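Local atomic coordinates of ribonucleoside-diphosphate reductase subunit beta (Streptococcus sanguinis, PDB entry 4N83), a protein that probably supplies, as the small subunit of class Ib ribonucleotide reductase, the metal centre and radical needed to turn ribonucleotides into deoxyribonucleotides for DNA synthesis. Residues 199-202 with 203-206; 259-263 with 264-268; 280-283 with 284-287; 244-247 with 248-252. All blocks are in the same frame, centred on the assembly; numbering follows the deposited sequence.

How the contacts relate
All four contacts are local, each within one helix or at a helix end of this largely helical chain. Contact 1 closes helix 178-206, which also carries the metal ligands Glu191 and His194. Contacts 4 and 2 then mark the start and end of helix 246-263, their centres about 22 Å apart, and contact 3 covers the end of helix 279-285 and the last modelled residues. Contact 1 touches contact 2, centres about 11 Å apart, where Gln203 and Phe202 meet residues 263-265. Contacts 3 and 4, about 15 Å apart between centres, touch through Phe252, which packs on Val281 and Ile285. Helix 246-263 thus links two contact pairs at opposite ends of its length.

Contact 1 (199-202 with 203-206); sequences GYKF and QLAF
Leu204 reaches back one helical turn to the ring of Tyr200. Leu204 CB passes 3.7 Å from Lys201 O, and beyond CG the two methyls part. Leu204 CD1 makes the closest approach, 3.3 Å from Tyr200 CE1, and is also near CZ and OH; Leu204 CD2 stays slightly farther off, 3.8 Å from Tyr200 OH. The tyrosine ring swings over to meet them because its CG stands anti to the backbone N (chi1 162°), beside the carbonyl carbon. The same pair is tied through the main chain, where Leu204 N donates to Tyr200 O at 3.3 Å; the bonds from Gln203 N, Ala205 N and Phe206 N back to Gly199 O, Lys201 O and Phe202 O are all weak. On another side of the helix Phe202 and Phe206 point the same way, their planes only 20° apart but slid so far that the rings barely overlap, with centroids 5.5 Å from each other. Phe206 CB lies over one face of the Phe202 ring, toward its rim, and Phe206 CD1 approaches Phe202 CZ at 4.0 Å. Both phenylalanines also rest on Leu217 of helix 211-240. Asp15 receives Tyr200 OH in a hydrogen bond and Lys201 NZ in a salt bridge. Such i to i+4 pairing, with aromatic side chains turned toward the next helix, belongs here to the last turns of a metal-ligand helix in the ferritin-like bundle.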
loop_
_atom_site.group_PDB
_atom_site.type_symbol
_atom_site.label_atom_id
_atom_site.label_comp_id
_atom_site.label_asym_id
_atom_site.label_seq_id
_atom_site.Cartn_x
_atom_site.Cartn_y
_atom_site.Cartn_z
ATOM N N GLY A 199 -5.485 -11.720 12.832
ATOM C CA GLY A 199 -5.951 -12.583 13.915
ATOM C C GLY A 199 -4.971 -12.725 15.072
ATOM O O GLY A 199 -5.380 -12.988 16.203
ATOM N N TYR A 200 -3.679 -12.568 14.792
ATOM C CA TYR A 200 -2.654 -12.615 15.837
ATOM C C TYR A 200 -2.675 -11.351 16.693
ATOM O O TYR A 200 -2.652 -11.428 17.922
ATOM C CB TYR A 200 -1.258 -12.807 15.237
ATOM C CG TYR A 200 -0.148 -12.431 16.192
ATOM C CD1 TYR A 200 0.062 -13.154 17.362
ATOM C CD2 TYR A 200 0.680 -11.344 15.937
ATOM C CE1 TYR A 200 1.070 -12.811 18.245
ATOM C CE2 TYR A 200 1.693 -10.993 16.814
ATOM C CZ TYR A 200 1.883 -11.730 17.966
ATOM O OH TYR A 200 2.888 -11.388 18.842
ATOM N N LYS A 201 -2.703 -10.194 16.034
ATOM C CA LYS A 201 -2.768 -8.901 16.725
ATOM C C LYS A 201 -4.068 -8.742 17.515
ATOM O O LYS A 201 -4.126 -7.980 18.480
ATOM C CB LYS A 201 -2.615 -7.747 15.725
ATOM C CG LYS A 201 -1.204 -7.574 15.183
ATOM C CD LYS A 201 -0.293 -6.906 16.204
ATOM C CE LYS A 201 1.154 -6.864 15.738
ATOM N NZ LYS A 201 2.067 -6.338 16.792
ATOM N N PHE A 202 -5.106 -9.459 17.088
ATOM C CA PHE A 202 -6.366 -9.543 17.826
ATOM C C PHE A 202 -6.170 -10.244 19.174
ATOM O O PHE A 202 -6.650 -9.765 20.201
ATOM C CB PHE A 202 -7.414 -10.277 16.975
ATOM C CG PHE A 202 -8.688 -10.588 17.706
ATOM C CD1 PHE A 202 -9.692 -9.637 17.816
ATOM C CD2 PHE A 202 -8.889 -11.841 18.271
ATOM C CE1 PHE A 202 -10.868 -9.925 18.487
ATOM C CE2 PHE A 202 -10.063 -12.137 18.942
ATOM C CZ PHE A 202 -11.055 -11.176 19.049
ATOM N N GLN A 203 -5.455 -11.368 19.163
ATOM C CA GLN A 203 -5.207 -12.158 20.377
ATOM C C GLN A 203 -4.329 -11.442 21.407
ATOM O O GLN A 203 -4.387 -11.758 22.594
ATOM C CB GLN A 203 -4.579 -13.509 20.021
ATOM C CG GLN A 203 -5.518 -14.452 19.284
ATOM C CD GLN A 203 -4.797 -15.650 18.693
ATOM O OE1 GLN A 203 -3.927 -16.241 19.332
ATOM N NE2 GLN A 203 -5.159 -16.018 17.468
ATOM N N LEU A 204 -3.509 -10.496 20.953
ATOM C CA LEU A 204 -2.712 -9.670 21.863
ATOM C C LEU A 204 -3.608 -8.732 22.659
ATOM O O LEU A 204 -3.503 -8.655 23.881
ATOM C CB LEU A 204 -1.646 -8.866 21.101
ATOM C CG LEU A 204 -0.230 -9.453 21.084
ATOM C CD1 LEU A 204 -0.214 -10.908 20.637
ATOM C CD2 LEU A 204 0.673 -8.611 20.196
ATOM N N ALA A 205 -4.496 -8.031 21.958
ATOM C CA ALA A 205 -5.429 -7.096 22.590
ATOM C C ALA A 205 -6.633 -7.798 23.231
ATOM O O ALA A 205 -7.373 -7.180 23.995
ATOM C CB ALA A 205 -5.896 -6.056 21.582
ATOM N N PHE A 206 -6.828 -9.079 22.915
ATOM C CA PHE A 206 -7.903 -9.881 23.510
ATOM C C PHE A 206 -7.513 -10.401 24.897
ATOM O O PHE A 206 -8.346 -10.441 25.805
ATOM C CB PHE A 206 -8.257 -11.050 22.582
ATOM C CG PHE A 206 -9.351 -11.942 23.103
ATOM C CD1 PHE A 206 -10.679 -11.543 23.036
ATOM C CD2 PHE A 206 -9.052 -13.188 23.644
ATOM C CE1 PHE A 206 -11.688 -12.367 23.509
ATOM C CE2 PHE A 206 -10.057 -14.014 24.119
ATOM C CZ PHE A 206 -11.378 -13.603 24.052
#

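Contact 2 (259-263 with 264-268); sequences KALMN and LGQDP
A Schellman motif ends helix 246-263, bringing Leu261 and Gln266 together as the chain turns out of its last turn. Gly265 is the residue that leaves the helix, with a positive phi of 87°. Gln266 N reaches back to Leu261 O at 2.8 Å, tilted from the carbonyl plane, and inside this loop Gly265 N makes a weak bond to Met262 O at 3.4 Å. One residue earlier, Leu264 N still donates weakly to Ala260 O in helical fashion. The side chains close over the turn in the apolar contact familiar from this motif: Leu261 CD2 lies against Gln266 CB at 3.8 Å, the two side chains slanting across each other. With CG beside the backbone N (chi1 -76°), the branched end of Leu261 faces the outgoing chain, and Leu261 CD1 comes within 3.5 Å of Asp267 O. On a more exposed side, Met262 CE comes to Pro268 CD at 4.2 Å, and Met262 CA offers a CH...O contact to Gln266 O at 3.6 Å. Leu264 CD1 lies 3.4 Å from Ala260 O, one turn back. No strand takes part in the surroundings. Leu264 is wedged between Val154 of helix 148-160, Met221 of helix 211-240 and Phe202 of helix 178-206, while Leu261 packs on Met221 and Tyr222 of helix 211-240.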
loop_
_atom_site.group_PDB
_atom_site.type_symbol
_atom_site.label_atom_id
_atom_site.label_comp_id
_atom_site.label_asym_id
_atom_site.label_seq_id
_atom_site.Cartn_x
_atom_site.Cartn_y
_atom_site.Cartn_z
ATOM N N LYS A 259 -11.585 -21.727 10.415
ATOM C CA LYS A 259 -10.261 -21.144 10.188
ATOM C C LYS A 259 -10.230 -19.668 10.581
ATOM O O LYS A 259 -9.232 -19.187 11.118
ATOM C CB LYS A 259 -9.838 -21.313 8.726
ATOM C CG LYS A 259 -9.579 -22.759 8.334
ATOM C CD LYS A 259 -9.072 -22.877 6.906
ATOM C CE LYS A 259 -8.699 -24.314 6.577
ATOM N NZ LYS A 259 -8.365 -24.497 5.139
ATOM N N ALA A 260 -11.324 -18.958 10.309
ATOM C CA ALA A 260 -11.485 -17.573 10.755
ATOM C C ALA A 260 -11.501 -17.504 12.282
ATOM O O ALA A 260 -10.932 -16.586 12.877
ATOM C CB ALA A 260 -12.763 -16.977 10.185
ATOM N N LEU A 261 -12.161 -18.479 12.904
ATOM C CA LEU A 261 -12.150 -18.629 14.359
ATOM C C LEU A 261 -10.748 -18.963 14.867
ATOM O O LEU A 261 -10.290 -18.395 15.860
ATOM C CB LEU A 261 -13.130 -19.726 14.798
ATOM C CG LEU A 261 -14.617 -19.358 14.788
ATOM C CD1 LEU A 261 -15.493 -20.591 14.605
ATOM C CD2 LEU A 261 -14.991 -18.618 16.065
ATOM N N MET A 262 -10.075 -19.881 14.176
ATOM C CA MET A 262 -8.752 -20.349 14.590
ATOM C C MET A 262 -7.688 -19.255 14.498
ATOM O O MET A 262 -6.772 -19.211 15.320
ATOM C CB MET A 262 -8.332 -21.563 13.756
ATOM C CG MET A 262 -7.080 -22.261 14.269
ATOM S SD MET A 262 -7.048 -24.023 13.885
ATOM C CE MET A 262 -8.312 -24.642 14.998
ATOM N N ASN A 263 -7.808 -18.381 13.500
ATOM C CA ASN A 263 -6.907 -17.234 13.373
ATOM C C ASN A 263 -7.108 -16.228 14.504
ATOM O O ASN A 263 -6.139 -15.679 15.027
ATOM C CB ASN A 263 -7.094 -16.534 12.023
ATOM C CG ASN A 263 -6.624 -17.374 10.848
ATOM O OD1 ASN A 263 -7.189 -17.297 9.759
ATOM N ND2 ASN A 263 -5.585 -18.175 11.058
ATOM N N LEU A 264 -8.365 -16.001 14.884
ATOM C CA LEU A 264 -8.696 -15.068 15.967
ATOM C C LEU A 264 -8.468 -15.661 17.365
ATOM O O LEU A 264 -8.683 -14.980 18.368
ATOM C CB LEU A 264 -10.143 -14.583 15.827
ATOM C CG LEU A 264 -10.408 -13.651 14.637
ATOM C CD1 LEU A 264 -11.885 -13.625 14.268
ATOM C CD2 LEU A 264 -9.909 -12.243 14.926
ATOM N N GLY A 265 -8.037 -16.920 17.428
ATOM C CA GLY A 265 -7.701 -17.566 18.695
ATOM C C GLY A 265 -8.889 -18.215 19.380
ATOM O O GLY A 265 -8.880 -18.404 20.598
ATOM N N GLN A 266 -9.911 -18.558 18.597
ATOM C CA GLN A 266 -11.109 -19.211 19.114
ATOM C C GLN A 266 -11.217 -20.635 18.580
ATOM O O GLN A 266 -10.510 -21.019 17.647
ATOM C CB GLN A 266 -12.359 -18.409 18.739
ATOM C CG GLN A 266 -12.495 -17.083 19.477
ATOM C CD GLN A 266 -12.593 -17.237 20.987
ATOM O OE1 GLN A 266 -12.098 -16.398 21.739
ATOM N NE2 GLN A 266 -13.231 -18.313 21.438
ATOM N N ASP A 267 -12.117 -21.405 19.181
ATOM C CA ASP A 267 -12.260 -22.825 18.874
ATOM C C ASP A 267 -13.139 -23.035 17.639
ATOM O O ASP A 267 -14.014 -22.214 17.358
ATOM C CB ASP A 267 -12.853 -23.557 20.081
ATOM C CG ASP A 267 -12.016 -23.381 21.337
ATOM O OD1 ASP A 267 -10.802 -23.668 21.290
ATOM O OD2 ASP A 267 -12.570 -22.954 22.371
ATOM N N PRO A 268 -12.907 -24.136 16.896
ATOM C CA PRO A 268 -13.689 -24.425 15.690
ATOM C C PRO A 268 -15.134 -24.810 16.013
ATOM O O PRO A 268 -15.366 -25.757 16.768
ATOM C CB PRO A 268 -12.939 -25.601 15.057
ATOM C CG PRO A 268 -12.256 -26.271 16.196
ATOM C CD PRO A 268 -11.888 -25.172 17.149
#

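Contact 3 (280-283 with 284-287); sequences IVMN and GIST
Met282 and Ile285 meet on one side of a short helix that runs out at the end of the modelled chain, a local contact made within its last turn. Met282 SD stands 4.0 Å from Ile285 CD1. The methionine chain is bent at chi2 and chi3 (58° each), and its sulfur lies on the side of the following residues, toward Ile285. Ile285 CG1 lies beside its backbone N and passes Val281 O at 3.6 Å before CD1 reaches the sulfur. Two main-chain bonds hold the turn: Ile285 N to Val281 O at 3.1 Å, and Ser286 N to Met282 O at 3.2 Å, the latter with its donor well above the carbonyl plane. A third, from Gly284 N to Ile280 O, is weak. In the ferritin-like fold of this family, the helix sits against the main bundle: Val281 and Ile285 both rest on Leu169 of helix 162-173 and on Phe252 of helix 246-263. Asn278 OD1, just ahead of the helix, accepts a hydrogen bond from Val281 N. At the other end Ser286 is the first residue to abandon helical angles, and Ile285 O takes a hydrogen bond from Lys185 NZ. The chain then bends back over the last turn, which places Thr287 CB 3.4 Å from Asn283 O and Thr287 CG2 3.7 Å from the same oxygen.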
loop_
_atom_site.group_PDB
_atom_site.type_symbol
_atom_site.label_atom_id
_atom_site.label_comp_id
_atom_site.label_asym_id
_atom_site.label_seq_id
_atom_site.Cartn_x
_atom_site.Cartn_y
_atom_site.Cartn_z
ATOM N N ILE A 280 -12.757 -32.517 -4.979
ATOM C CA ILE A 280 -12.070 -31.867 -6.100
ATOM C C ILE A 280 -11.809 -30.381 -5.812
ATOM O O ILE A 280 -10.926 -29.774 -6.418
ATOM C CB ILE A 280 -12.840 -32.061 -7.438
ATOM C CG1 ILE A 280 -11.864 -32.396 -8.574
ATOM C CG2 ILE A 280 -13.697 -30.849 -7.790
ATOM C CD1 ILE A 280 -11.401 -33.838 -8.584
ATOM N N VAL A 281 -12.582 -29.805 -4.892
ATOM C CA VAL A 281 -12.335 -28.445 -4.407
ATOM C C VAL A 281 -11.177 -28.456 -3.409
ATOM O O VAL A 281 -10.377 -27.519 -3.369
ATOM C CB VAL A 281 -13.592 -27.832 -3.751
ATOM C CG1 VAL A 281 -13.287 -26.459 -3.162
ATOM C CG2 VAL A 281 -14.720 -27.739 -4.769
ATOM N N MET A 282 -11.093 -29.520 -2.612
ATOM C CA MET A 282 -9.968 -29.715 -1.694
ATOM C C MET A 282 -8.703 -30.107 -2.465
ATOM O O MET A 282 -7.587 -29.897 -1.984
ATOM C CB MET A 282 -10.306 -30.779 -0.642
ATOM C CG MET A 282 -9.511 -30.655 0.652
ATOM S SD MET A 282 -9.694 -29.059 1.480
ATOM C CE MET A 282 -11.463 -28.986 1.739
ATOM N N ASN A 283 -8.888 -30.688 -3.649
ATOM C CA ASN A 283 -7.798 -30.895 -4.603
ATOM C C ASN A 283 -7.300 -29.554 -5.153
ATOM O O ASN A 283 -6.112 -29.397 -5.442
ATOM C CB ASN A 283 -8.264 -31.804 -5.751
ATOM C CG ASN A 283 -7.184 -32.048 -6.790
ATOM O OD1 ASN A 283 -7.395 -31.819 -7.980
ATOM N ND2 ASN A 283 -6.023 -32.515 -6.346
ATOM N N GLY A 284 -8.217 -28.598 -5.293
ATOM C CA GLY A 284 -7.885 -27.245 -5.735
ATOM C C GLY A 284 -7.082 -26.435 -4.730
ATOM O O GLY A 284 -6.209 -25.659 -5.118
ATOM N N ILE A 285 -7.377 -26.603 -3.441
ATOM C CA ILE A 285 -6.646 -25.903 -2.378
ATOM C C ILE A 285 -5.251 -26.508 -2.187
ATOM O O ILE A 285 -4.285 -25.783 -1.934
ATOM C CB ILE A 285 -7.425 -25.920 -1.040
ATOM C CG1 ILE A 285 -8.747 -25.154 -1.188
ATOM C CG2 ILE A 285 -6.595 -25.306 0.083
ATOM C CD1 ILE A 285 -9.734 -25.392 -0.064
ATOM N N SER A 286 -5.153 -27.831 -2.314
ATOM C CA SER A 286 -3.884 -28.546 -2.173
ATOM C C SER A 286 -3.390 -29.063 -3.523
ATOM O O SER A 286 -3.685 -30.196 -3.910
ATOM C CB SER A 286 -4.045 -29.708 -1.190
ATOM O OG SER A 286 -4.432 -29.241 0.088
ATOM N N THR A 287 -2.640 -28.224 -4.236
ATOM C CA THR A 287 -2.045 -28.607 -5.521
ATOM C C THR A 287 -0.807 -27.767 -5.831
ATOM O O THR A 287 -0.757 -26.576 -5.521
ATOM C CB THR A 287 -3.060 -28.490 -6.684
ATOM O OG1 THR A 287 -2.428 -28.854 -7.918
ATOM C CG2 THR A 287 -3.615 -27.073 -6.802
#

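Contact 4 (244-247 with 248-252); sequences GWTE and EVKTF
Trp245 and Glu248 cross obliquely at the start of helix 246-263, the tryptophan standing at the N-cap. The indole and carboxylate planes are 57° apart, and Glu248 OE2 comes to 3.7 Å from Trp245 CB and 3.8 Å from Trp245 CD1. The extended glutamate chain brings its head alongside the root of the indole, while the end of the Trp245 side chain leads away and its ring meets that of Tyr170. The other carboxylate oxygen, OE1, is hydrogen-bonded to Asn278 ND2, so the head is held from outside the helix. In the main chain Trp245 O accepts a hydrogen bond from Val249 N, nearly straight ahead of the carbonyl, and a weak one from Glu248 N. Lys250 runs side by side with Thr246, its CE 3.7 Å from Thr246 CG2. Glu247 slants over the same lysine: bent at chi2 (-61°), it turns its carboxylate toward the lysine chain to set OE1 3.7 Å from Lys250 CD and OE2 3.5 Å from Lys250 NZ, a salt bridge whose hydrogen bond is weak. The amine has a further salt bridge with Glu237 of helix 211-240, so it joins this first turn to a neighbouring helix of the ferritin-like bundle. Glu247 O is gripped twice by one residue, by Thr251 OG1 at 2.6 Å with the donor close to the carbonyl plane, and by Thr251 N at 3.2 Å from well above it.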
loop_
_atom_site.group_PDB
_atom_site.type_symbol
_atom_site.label_atom_id
_atom_site.label_comp_id
_atom_site.label_asym_id
_atom_site.label_seq_id
_atom_site.Cartn_x
_atom_site.Cartn_y
_atom_site.Cartn_z
ATOM N N GLY A 244 -26.662 -26.436 -9.002
ATOM C CA GLY A 244 -26.893 -27.491 -8.016
ATOM C C GLY A 244 -25.697 -27.852 -7.153
ATOM O O GLY A 244 -25.445 -29.034 -6.911
ATOM N N TRP A 245 -24.963 -26.842 -6.687
ATOM C CA TRP A 245 -23.872 -27.047 -5.724
ATOM C C TRP A 245 -24.156 -26.316 -4.406
ATOM O O TRP A 245 -23.232 -26.028 -3.644
ATOM C CB TRP A 245 -22.529 -26.558 -6.290
ATOM C CG TRP A 245 -22.228 -26.985 -7.701
ATOM C CD1 TRP A 245 -22.570 -28.164 -8.298
ATOM C CD2 TRP A 245 -21.489 -26.241 -8.679
ATOM N NE1 TRP A 245 -22.109 -28.192 -9.593
ATOM C CE2 TRP A 245 -21.439 -27.026 -9.851
ATOM C CE3 TRP A 245 -20.870 -24.983 -8.680
ATOM C CZ2 TRP A 245 -20.795 -26.594 -11.015
ATOM C CZ3 TRP A 245 -20.230 -24.554 -9.837
ATOM C CH2 TRP A 245 -20.197 -25.359 -10.989
ATOM N N THR A 246 -25.430 -26.031 -4.135
ATOM C CA THR A 246 -25.828 -25.218 -2.981
ATOM C C THR A 246 -25.372 -25.812 -1.649
ATOM O O THR A 246 -24.819 -25.104 -0.808
ATOM C CB THR A 246 -27.358 -25.030 -2.936
ATOM O OG1 THR A 246 -27.807 -24.447 -4.165
ATOM C CG2 THR A 246 -27.769 -24.131 -1.778
ATOM N N GLU A 247 -25.609 -27.107 -1.464
ATOM C CA GLU A 247 -25.267 -27.783 -0.211
ATOM C C GLU A 247 -23.762 -28.005 -0.039
ATOM O O GLU A 247 -23.285 -28.160 1.085
ATOM C CB GLU A 247 -26.012 -29.119 -0.102
ATOM C CG GLU A 247 -27.527 -28.982 -0.018
ATOM C CD GLU A 247 -27.994 -28.203 1.201
ATOM O OE1 GLU A 247 -27.293 -28.216 2.235
ATOM O OE2 GLU A 247 -29.071 -27.575 1.125
ATOM N N GLU A 248 -23.022 -28.023 -1.146
ATOM C CA GLU A 248 -21.562 -28.150 -1.098
ATOM C C GLU A 248 -20.890 -26.843 -0.671
ATOM O O GLU A 248 -19.889 -26.865 0.047
ATOM C CB GLU A 248 -21.010 -28.593 -2.455
ATOM C CG GLU A 248 -21.396 -30.008 -2.850
ATOM C CD GLU A 248 -20.782 -30.430 -4.170
ATOM O OE1 GLU A 248 -20.099 -31.475 -4.203
ATOM O OE2 GLU A 248 -20.975 -29.712 -5.175
ATOM N N VAL A 249 -21.437 -25.714 -1.122
ATOM C CA VAL A 249 -20.930 -24.391 -0.736
ATOM C C VAL A 249 -21.210 -24.124 0.746
ATOM O O VAL A 249 -20.401 -23.500 1.435
ATOM C CB VAL A 249 -21.546 -23.264 -1.602
ATOM C CG1 VAL A 249 -21.145 -21.888 -1.082
ATOM C CG2 VAL A 249 -21.127 -23.419 -3.057
ATOM N N LYS A 250 -22.360 -24.598 1.223
ATOM C CA LYS A 250 -22.702 -24.522 2.643
ATOM C C LYS A 250 -21.732 -25.344 3.496
ATOM O O LYS A 250 -21.359 -24.928 4.594
ATOM C CB LYS A 250 -24.143 -24.989 2.873
ATOM C CG LYS A 250 -25.188 -24.019 2.345
ATOM C CD LYS A 250 -26.581 -24.626 2.359
ATOM C CE LYS A 250 -27.628 -23.611 1.932
ATOM N NZ LYS A 250 -29.002 -24.184 1.959
ATOM N N THR A 251 -21.326 -26.505 2.982
ATOM C CA THR A 251 -20.316 -27.343 3.637
ATOM C C THR A 251 -18.954 -26.642 3.656
ATOM O O THR A 251 -18.200 -26.760 4.623
ATOM C CB THR A 251 -20.162 -28.705 2.923
ATOM O OG1 THR A 251 -21.455 -29.257 2.645
ATOM C CG2 THR A 251 -19.372 -29.686 3.781
ATOM N N PHE A 252 -18.652 -25.919 2.579
ATOM C CA PHE A 252 -17.391 -25.189 2.442
ATOM C C PHE A 252 -17.365 -23.943 3.333
ATOM O O PHE A 252 -16.313 -23.576 3.861
ATOM C CB PHE A 252 -17.180 -24.807 0.969
ATOM C CG PHE A 252 -15.763 -24.427 0.616
ATOM C CD1 PHE A 252 -14.694 -25.251 0.951
ATOM C CD2 PHE A 252 -15.503 -23.261 -0.097
ATOM C CE1 PHE A 252 -13.394 -24.904 0.609
ATOM C CE2 PHE A 252 -14.207 -22.914 -0.445
ATOM C CZ PHE A 252 -13.152 -23.736 -0.093
#